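Local coordinates for putative D-tyrosyl-tRNA(Tyr) deacylase 2 (PDB 1TC5), which probably hydrolyses D-tyrosyl-tRNA(Tyr) to D-tyrosine and free tRNA(Tyr), working as a homodimer of the DTD family, at residues I53-L66 / L125-R137. Residues are numbered along the deposited sequence; the frame is centred on the assembly and turned at random.
Sequences ITDEALRHAVGVLL and LYDRFCHFVRVAR
Phe132 is a knob in the hole formed by Asp55, Leu58, Arg59 and Val62 on helix 55-66. With its CG beside the backbone N (chi1 -74°), its ring lies under the extended Arg59 chain: Arg59 CG stands 3.9 Å from the Phe132 ring centroid and near its normal, a CH-pi contact, while Leu58 CB meets the ring edge at Phe132 CE2 (3.7 Å). Asp55 also reaches that edge, its carboxylate turned 78° from the ring. Arg128, bent at chi2, grips this carboxylate side-on, Arg128 NE to Asp55 OD1 at 3.2 Å and Arg128 NH2 to Asp55 OD2 at 3.1 Å; NH2 approaches from above the carboxylate plane, whereas NE meets OD1 on its syn side, though also out of that plane. Asp55 probably also eases the closeness of the Arg59 and Arg128 guanidiniums. Knobs fit the other way too: Leu58 sits among Leu125, Arg128, Phe129 and Phe132, and Val62 places CG2 against Phe129 CE1 (3.7 Å). Further along, Leu66 CD1 presses tightly on Ala136 CB (3.4 Å). The axes, 9.7 Å apart and crossing at -53°, confirm direct helix-helix packing. Beneath, Leu65, Leu125 and Phe129 rest on Val40, Phe44 and Ile42 of strand 37-45, placing both helices on one face of the mixed beta-sheet of a DTD-family alpha/beta fold.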
ATOM      1  N   ILE A  53      -9.109 -15.258 -17.535  1.00 51.00           N
ATOM      2  CA  ILE A  53      -9.906 -14.045 -17.361  1.00 52.24           C
ATOM      3  C   ILE A  53     -10.314 -13.503 -18.729  1.00 51.25           C
ATOM      4  O   ILE A  53      -9.452 -13.123 -19.518  1.00 50.75           O
ATOM      5  CB  ILE A  53      -9.101 -12.968 -16.555  1.00 52.82           C
ATOM      6  CG1 ILE A  53      -8.687 -13.507 -15.176  1.00 56.07           C
ATOM      7  CG2 ILE A  53      -9.923 -11.692 -16.380  1.00 55.08           C
ATOM      8  CD1 ILE A  53      -7.488 -12.804 -14.537  1.00 56.38           C
ATOM      9  N   THR A  54     -11.619 -13.484 -19.012  1.00 51.26           N
ATOM     10  CA  THR A  54     -12.119 -12.934 -20.275  1.00 51.75           C
ATOM     11  C   THR A  54     -12.126 -11.409 -20.231  1.00 51.78           C
ATOM     12  O   THR A  54     -11.750 -10.802 -19.222  1.00 51.91           O
ATOM     13  CB  THR A  54     -13.550 -13.450 -20.618  1.00 52.95           C
ATOM     14  OG1 THR A  54     -14.487 -13.049 -19.612  1.00 53.80           O
ATOM     15  CG2 THR A  54     -13.619 -14.978 -20.621  1.00 54.72           C
ATOM     16  N   ASP A  55     -12.544 -10.796 -21.335  1.00 50.11           N
ATOM     17  CA  ASP A  55     -12.770  -9.355 -21.378  1.00 49.10           C
ATOM     18  C   ASP A  55     -13.959  -8.940 -20.522  1.00 47.82           C
ATOM     19  O   ASP A  55     -13.907  -7.888 -19.890  1.00 47.86           O
ATOM     20  CB  ASP A  55     -13.016  -8.879 -22.816  1.00 48.71           C
ATOM     21  CG  ASP A  55     -11.740  -8.533 -23.548  1.00 45.25           C
ATOM     22  OD1 ASP A  55     -10.646  -8.620 -22.962  1.00 42.73           O
ATOM     23  OD2 ASP A  55     -11.743  -8.162 -24.731  1.00 51.45           O
ATOM     24  N   GLU A  56     -15.030  -9.740 -20.520  1.00 44.95           N
ATOM     25  CA  GLU A  56     -16.224  -9.407 -19.730  1.00 44.32           C
ATOM     26  C   GLU A  56     -15.887  -9.399 -18.241  1.00 42.03           C
ATOM     27  O   GLU A  56     -16.407  -8.574 -17.496  1.00 46.05           O
ATOM     28  CB  GLU A  56     -17.387 -10.370 -20.014  1.00 44.93           C
ATOM     29  N   ALA A  57     -15.001 -10.307 -17.832  1.00 37.38           N
ATOM     30  CA  ALA A  57     -14.507 -10.368 -16.460  1.00 36.17           C
ATOM     31  C   ALA A  57     -13.534  -9.221 -16.110  1.00 34.37           C
ATOM     32  O   ALA A  57     -13.573  -8.705 -14.996  1.00 30.41           O
ATOM     33  CB  ALA A  57     -13.850 -11.723 -16.198  1.00 35.94           C
ATOM     34  N   LEU A  58     -12.668  -8.827 -17.044  1.00 31.87           N
ATOM     35  CA  LEU A  58     -11.790  -7.673 -16.821  1.00 30.41           C
ATOM     36  C   LEU A  58     -12.596  -6.382 -16.678  1.00 25.97           C
ATOM     37  O   LEU A  58     -12.295  -5.561 -15.819  1.00 27.10           O
ATOM     38  CB  LEU A  58     -10.783  -7.490 -17.960  1.00 29.97           C
ATOM     39  CG  LEU A  58      -9.392  -8.107 -17.852  1.00 32.67           C
ATOM     40  CD1 LEU A  58      -8.586  -7.669 -19.063  1.00 34.76           C
ATOM     41  CD2 LEU A  58      -8.654  -7.747 -16.562  1.00 34.33           C
ATOM     42  N   ARG A  59     -13.590  -6.214 -17.536  1.00 24.96           N
ATOM     43  CA  ARG A  59     -14.468  -5.033 -17.541  1.00 27.30           C
ATOM     44  C   ARG A  59     -15.325  -4.981 -16.276  1.00 27.75           C
ATOM     45  O   ARG A  59     -15.665  -3.899 -15.781  1.00 24.67           O
ATOM     46  CB  ARG A  59     -15.404  -5.062 -18.754  1.00 28.85           C
ATOM     47  CG  ARG A  59     -14.796  -4.531 -20.046  1.00 31.69           C
ATOM     48  CD  ARG A  59     -15.829  -4.152 -21.115  1.00 34.01           C
ATOM     49  NE  ARG A  59     -15.226  -4.019 -22.446  1.00 32.00           N
ATOM     50  CZ  ARG A  59     -15.118  -5.003 -23.339  1.00 39.60           C
ATOM     51  NH1 ARG A  59     -15.576  -6.229 -23.076  1.00 42.45           N
ATOM     52  NH2 ARG A  59     -14.542  -4.765 -24.513  1.00 43.12           N
ATOM     53  N   HIS A  60     -15.695  -6.162 -15.789  1.00 28.21           N
ATOM     54  CA  HIS A  60     -16.388  -6.279 -14.515  1.00 30.65           C
ATOM     55  C   HIS A  60     -15.504  -5.761 -13.402  1.00 27.78           C
ATOM     56  O   HIS A  60     -15.967  -5.076 -12.509  1.00 29.31           O
ATOM     57  CB  HIS A  60     -16.780  -7.736 -14.191  1.00 32.98           C
ATOM     58  CG  HIS A  60     -17.278  -7.929 -12.788  1.00 38.16           C
ATOM     59  ND1 HIS A  60     -16.508  -8.488 -11.790  1.00 41.25           N
ATOM     60  CD2 HIS A  60     -18.458  -7.604 -12.211  1.00 41.68           C
ATOM     61  CE1 HIS A  60     -17.198  -8.513 -10.664  1.00 40.84           C
ATOM     62  NE2 HIS A  60     -18.386  -7.985 -10.894  1.00 42.66           N
ATOM     63  N   ALA A  61     -14.228  -6.113 -13.444  1.00 24.72           N
ATOM     64  CA  ALA A  61     -13.320  -5.682 -12.397  1.00 22.92           C
ATOM     65  C   ALA A  61     -13.102  -4.176 -12.433  1.00 19.01           C
ATOM     66  O   ALA A  61     -12.912  -3.556 -11.382  1.00 18.37           O
ATOM     67  CB  ALA A  61     -11.989  -6.409 -12.484  1.00 25.03           C
ATOM     68  N   VAL A  62     -13.105  -3.601 -13.626  1.00 18.34           N
ATOM     69  CA  VAL A  62     -12.938  -2.157 -13.784  1.00 18.34           C
ATOM     70  C   VAL A  62     -14.191  -1.482 -13.201  1.00 17.85           C
ATOM     71  O   VAL A  62     -14.092  -0.459 -12.553  1.00 17.04           O
ATOM     72  CB  VAL A  62     -12.718  -1.750 -15.261  1.00 18.21           C
ATOM     73  CG1 VAL A  62     -12.805  -0.222 -15.437  1.00 19.22           C
ATOM     74  CG2 VAL A  62     -11.381  -2.231 -15.759  1.00 20.59           C
ATOM     75  N   GLY A  63     -15.353  -2.082 -13.423  1.00 17.70           N
ATOM     76  CA  GLY A  63     -16.601  -1.578 -12.876  1.00 19.37           C
ATOM     77  C   GLY A  63     -16.600  -1.541 -11.363  1.00 21.94           C
ATOM     78  O   GLY A  63     -17.100  -0.596 -10.760  1.00 22.37           O
ATOM     79  N   VAL A  64     -16.028  -2.566 -10.740  1.00 21.58           N
ATOM     80  CA  VAL A  64     -15.909  -2.581  -9.282  1.00 21.96           C
ATOM     81  C   VAL A  64     -15.005  -1.438  -8.825  1.00 22.17           C
ATOM     82  O   VAL A  64     -15.338  -0.696  -7.910  1.00 21.02           O
ATOM     83  CB  VAL A  64     -15.353  -3.934  -8.755  1.00 21.35           C
ATOM     84  CG1 VAL A  64     -14.951  -3.843  -7.252  1.00 24.36           C
ATOM     85  CG2 VAL A  64     -16.364  -5.063  -8.985  1.00 24.28           C
ATOM     86  N   LEU A  65     -13.865  -1.286  -9.486  1.00 22.85           N
ATOM     87  CA  LEU A  65     -12.969  -0.170  -9.210  1.00 21.27           C
ATOM     88  C   LEU A  65     -13.631   1.206  -9.341  1.00 18.35           C
ATOM     89  O   LEU A  65     -13.400   2.074  -8.516  1.00 17.53           O
ATOM     90  CB  LEU A  65     -11.740  -0.227 -10.125  1.00 22.26           C
ATOM     91  CG  LEU A  65     -10.774   0.960 -10.009  1.00 23.57           C
ATOM     92  CD1 LEU A  65     -10.135   1.030  -8.596  1.00 25.49           C
ATOM     93  CD2 LEU A  65      -9.697   0.860 -11.055  1.00 27.67           C
ATOM     94  N   LEU A  66     -14.448   1.410 -10.373  1.00 19.26           N
ATOM     95  CA  LEU A  66     -14.988   2.738 -10.667  1.00 17.14           C
ATOM     96  C   LEU A  66     -16.365   3.023 -10.079  1.00 15.71           C
ATOM     97  O   LEU A  66     -16.658   4.173  -9.767  1.00 18.58           O
ATOM     98  CB  LEU A  66     -14.995   2.986 -12.187  1.00 17.97           C
ATOM     99  CG  LEU A  66     -13.645   2.857 -12.886  1.00 16.74           C
ATOM    100  CD1 LEU A  66     -13.812   3.150 -14.394  1.00 19.54           C
ATOM    101  CD2 LEU A  66     -12.567   3.747 -12.273  1.00 17.03           C
ATOM    102  N   LEU A 125      -3.027  -9.239 -19.491  1.00 15.18           N
ATOM    103  CA  LEU A 125      -4.143  -8.823 -18.636  1.00 15.40           C
ATOM    104  C   LEU A 125      -3.921  -7.396 -18.127  1.00 16.03           C
ATOM    105  O   LEU A 125      -4.853  -6.596 -18.076  1.00 15.45           O
ATOM    106  CB  LEU A 125      -4.338  -9.795 -17.467  1.00 15.77           C
ATOM    107  CG  LEU A 125      -4.832 -11.218 -17.817  1.00 14.95           C
ATOM    108  CD1 LEU A 125      -4.666 -12.148 -16.641  1.00 16.04           C
ATOM    109  CD2 LEU A 125      -6.285 -11.185 -18.232  1.00 18.93           C
ATOM    110  N   TYR A 126      -2.681  -7.084 -17.770  1.00 16.39           N
ATOM    111  CA  TYR A 126      -2.336  -5.771 -17.209  1.00 15.54           C
ATOM    112  C   TYR A 126      -2.547  -4.679 -18.244  1.00 15.84           C
ATOM    113  O   TYR A 126      -3.137  -3.626 -17.970  1.00 13.48           O
ATOM    114  CB  TYR A 126      -0.873  -5.721 -16.776  1.00 16.16           C
ATOM    115  CG  TYR A 126      -0.419  -4.352 -16.324  1.00 14.78           C
ATOM    116  CD1 TYR A 126      -0.875  -3.808 -15.123  1.00 20.33           C
ATOM    117  CD2 TYR A 126       0.459  -3.603 -17.084  1.00 14.15           C
ATOM    118  CE1 TYR A 126      -0.490  -2.541 -14.706  1.00 18.28           C
ATOM    119  CE2 TYR A 126       0.861  -2.344 -16.664  1.00 18.25           C
ATOM    120  CZ  TYR A 126       0.389  -1.818 -15.477  1.00 18.14           C
ATOM    121  OH  TYR A 126       0.804  -0.561 -15.048  1.00 14.48           O
ATOM    122  N   ASP A 127      -2.023  -4.936 -19.425  1.00 17.85           N
ATOM    123  CA  ASP A 127      -2.208  -4.040 -20.550  1.00 20.19           C
ATOM    124  C   ASP A 127      -3.693  -3.815 -20.874  1.00 20.53           C
ATOM    125  O   ASP A 127      -4.126  -2.688 -21.118  1.00 19.67           O
ATOM    126  CB  ASP A 127      -1.475  -4.610 -21.757  1.00 20.02           C
ATOM    127  CG  ASP A 127      -1.427  -3.650 -22.905  1.00 28.94           C
ATOM    128  OD1 ASP A 127      -0.719  -2.633 -22.776  1.00 34.55           O
ATOM    129  OD2 ASP A 127      -2.060  -3.832 -23.968  1.00 30.91           O
ATOM    130  N   ARG A 128      -4.462  -4.901 -20.870  1.00 21.04           N
ATOM    131  CA  ARG A 128      -5.884  -4.844 -21.211  1.00 19.23           C
ATOM    132  C   ARG A 128      -6.643  -4.094 -20.141  1.00 18.21           C
ATOM    133  O   ARG A 128      -7.505  -3.276 -20.435  1.00 18.33           O
ATOM    134  CB  ARG A 128      -6.424  -6.262 -21.393  1.00 21.64           C
ATOM    135  CG  ARG A 128      -7.747  -6.365 -22.098  1.00 26.86           C
ATOM    136  CD  ARG A 128      -7.657  -6.164 -23.591  1.00 36.07           C
ATOM    137  NE  ARG A 128      -8.978  -6.166 -24.228  1.00 40.81           N
ATOM    138  CZ  ARG A 128      -9.331  -5.403 -25.266  1.00 45.39           C
ATOM    139  NH1 ARG A 128      -8.481  -4.543 -25.826  1.00 45.95           N
ATOM    140  NH2 ARG A 128     -10.556  -5.505 -25.754  1.00 49.52           N
ATOM    141  N   PHE A 129      -6.278  -4.341 -18.894  1.00 18.09           N
ATOM    142  CA  PHE A 129      -6.892  -3.679 -17.762  1.00 16.79           C
ATOM    143  C   PHE A 129      -6.636  -2.169 -17.756  1.00 14.71           C
ATOM    144  O   PHE A 129      -7.548  -1.400 -17.478  1.00 17.17           O
ATOM    145  CB  PHE A 129      -6.397  -4.301 -16.457  1.00 18.94           C
ATOM    146  CG  PHE A 129      -6.934  -3.641 -15.234  1.00 17.99           C
ATOM    147  CD1 PHE A 129      -8.150  -4.053 -14.691  1.00 23.07           C
ATOM    148  CD2 PHE A 129      -6.226  -2.613 -14.617  1.00 23.81           C
ATOM    149  CE1 PHE A 129      -8.653  -3.455 -13.544  1.00 22.97           C
ATOM    150  CE2 PHE A 129      -6.722  -2.008 -13.444  1.00 22.17           C
ATOM    151  CZ  PHE A 129      -7.942  -2.423 -12.927  1.00 22.68           C
ATOM    152  N   CYS A 130      -5.414  -1.747 -18.096  1.00 12.84           N
ATOM    153  CA  CYS A 130      -5.087  -0.334 -18.163  1.00 15.32           C
ATOM    154  C   CYS A 130      -5.825   0.342 -19.330  1.00 15.35           C
ATOM    155  O   CYS A 130      -6.295   1.471 -19.187  1.00 15.91           O
ATOM    156  CB  CYS A 130      -3.569  -0.121 -18.285  1.00 16.12           C
ATOM    157  SG  CYS A 130      -2.554  -0.648 -16.837  1.00 18.49           S
ATOM    158  N   HIS A 131      -5.915  -0.351 -20.468  1.00 13.93           N
ATOM    159  CA  HIS A 131      -6.709   0.133 -21.605  1.00 14.89           C
ATOM    160  C   HIS A 131      -8.186   0.407 -21.222  1.00 15.39           C
ATOM    161  O   HIS A 131      -8.750   1.458 -21.557  1.00 15.43           O
ATOM    162  CB  HIS A 131      -6.624  -0.870 -22.767  1.00 15.22           C
ATOM    163  CG  HIS A 131      -7.586  -0.584 -23.882  1.00 20.16           C
ATOM    164  ND1 HIS A 131      -7.645   0.639 -24.517  1.00 23.53           N
ATOM    165  CD2 HIS A 131      -8.544  -1.353 -24.455  1.00 21.97           C
ATOM    166  CE1 HIS A 131      -8.591   0.607 -25.442  1.00 19.24           C
ATOM    167  NE2 HIS A 131      -9.157  -0.586 -25.418  1.00 20.46           N
ATOM    168  N   PHE A 132      -8.814  -0.557 -20.548  1.00 15.85           N
ATOM    169  CA  PHE A 132     -10.207  -0.448 -20.150  1.00 15.31           C
ATOM    170  C   PHE A 132     -10.413   0.712 -19.193  1.00 16.02           C
ATOM    171  O   PHE A 132     -11.438   1.358 -19.237  1.00 16.08           O
ATOM    172  CB  PHE A 132     -10.702  -1.755 -19.516  1.00 16.18           C
ATOM    173  CG  PHE A 132     -10.940  -2.885 -20.494  1.00 23.32           C
ATOM    174  CD1 PHE A 132     -11.173  -2.652 -21.855  1.00 26.17           C
ATOM    175  CD2 PHE A 132     -10.976  -4.201 -20.033  1.00 25.33           C
ATOM    176  CE1 PHE A 132     -11.410  -3.705 -22.732  1.00 26.42           C
ATOM    177  CE2 PHE A 132     -11.210  -5.259 -20.909  1.00 25.60           C
ATOM    178  CZ  PHE A 132     -11.437  -5.006 -22.262  1.00 24.93           C
ATOM    179  N   VAL A 133      -9.446   0.966 -18.311  1.00 18.37           N
ATOM    180  CA  VAL A 133      -9.557   2.073 -17.349  1.00 16.81           C
ATOM    181  C   VAL A 133      -9.451   3.399 -18.105  1.00 16.96           C
ATOM    182  O   VAL A 133     -10.265   4.290 -17.911  1.00 18.30           O
ATOM    183  CB  VAL A 133      -8.499   1.957 -16.190  1.00 17.45           C
ATOM    184  CG1 VAL A 133      -8.545   3.166 -15.199  1.00 14.63           C
ATOM    185  CG2 VAL A 133      -8.711   0.662 -15.413  1.00 14.09           C
ATOM    186  N   ARG A 134      -8.471   3.511 -18.997  1.00 15.64           N
ATOM    187  CA  ARG A 134      -8.330   4.693 -19.854  1.00 16.67           C
ATOM    188  C   ARG A 134      -9.636   5.018 -20.580  1.00 17.23           C
ATOM    189  O   ARG A 134     -10.065   6.178 -20.621  1.00 15.43           O
ATOM    190  CB  ARG A 134      -7.240   4.491 -20.928  1.00 14.70           C
ATOM    191  CG  ARG A 134      -5.787   4.587 -20.460  1.00 18.41           C
ATOM    192  CD  ARG A 134      -4.789   4.260 -21.596  1.00 20.21           C
ATOM    193  NE  ARG A 134      -3.737   3.364 -21.166  1.00 33.20           N
ATOM    194  CZ  ARG A 134      -3.273   2.340 -21.858  1.00 39.33           C
ATOM    195  NH1 ARG A 134      -3.764   2.026 -23.049  1.00 37.29           N
ATOM    196  NH2 ARG A 134      -2.289   1.617 -21.339  1.00 46.73           N
ATOM    197  N   VAL A 135     -10.260   3.983 -21.144  1.00 17.30           N
ATOM    198  CA  VAL A 135     -11.481   4.149 -21.928  1.00 16.96           C
ATOM    199  C   VAL A 135     -12.622   4.617 -21.018  1.00 18.32           C
ATOM    200  O   VAL A 135     -13.340   5.554 -21.364  1.00 19.09           O
ATOM    201  CB  VAL A 135     -11.822   2.852 -22.715  1.00 17.29           C
ATOM    202  CG1 VAL A 135     -13.201   2.916 -23.353  1.00 20.99           C
ATOM    203  CG2 VAL A 135     -10.761   2.611 -23.788  1.00 16.77           C
ATOM    204  N   ALA A 136     -12.749   4.006 -19.837  1.00 19.13           N
ATOM    205  CA  ALA A 136     -13.815   4.371 -18.889  1.00 19.81           C
ATOM    206  C   ALA A 136     -13.617   5.756 -18.255  1.00 17.80           C
ATOM    207  O   ALA A 136     -14.546   6.310 -17.660  1.00 19.98           O
ATOM    208  CB  ALA A 136     -13.949   3.303 -17.784  1.00 21.87           C
ATOM    209  N   ARG A 137     -12.410   6.295 -18.361  1.00 17.21           N
ATOM    210  CA  ARG A 137     -12.112   7.634 -17.859  1.00 17.96           C
ATOM    211  C   ARG A 137     -12.024   8.690 -18.968  1.00 17.70           C
ATOM    212  O   ARG A 137     -11.747   9.864 -18.690  1.00 20.17           O
ATOM    213  CB  ARG A 137     -10.830   7.606 -17.006  1.00 17.17           C
ATOM    214  CG  ARG A 137     -10.898   6.632 -15.835  1.00 20.76           C
ATOM    215  CD  ARG A 137     -12.007   6.936 -14.851  1.00 17.91           C
ATOM    216  NE  ARG A 137     -11.656   8.023 -13.937  1.00 16.56           N
ATOM    217  CZ  ARG A 137     -12.499   8.544 -13.053  1.00 18.14           C
ATOM    218  NH1 ARG A 137     -13.748   8.136 -13.012  1.00 17.02           N
ATOM    219  NH2 ARG A 137     -12.103   9.496 -12.221  1.00 21.03           N
TER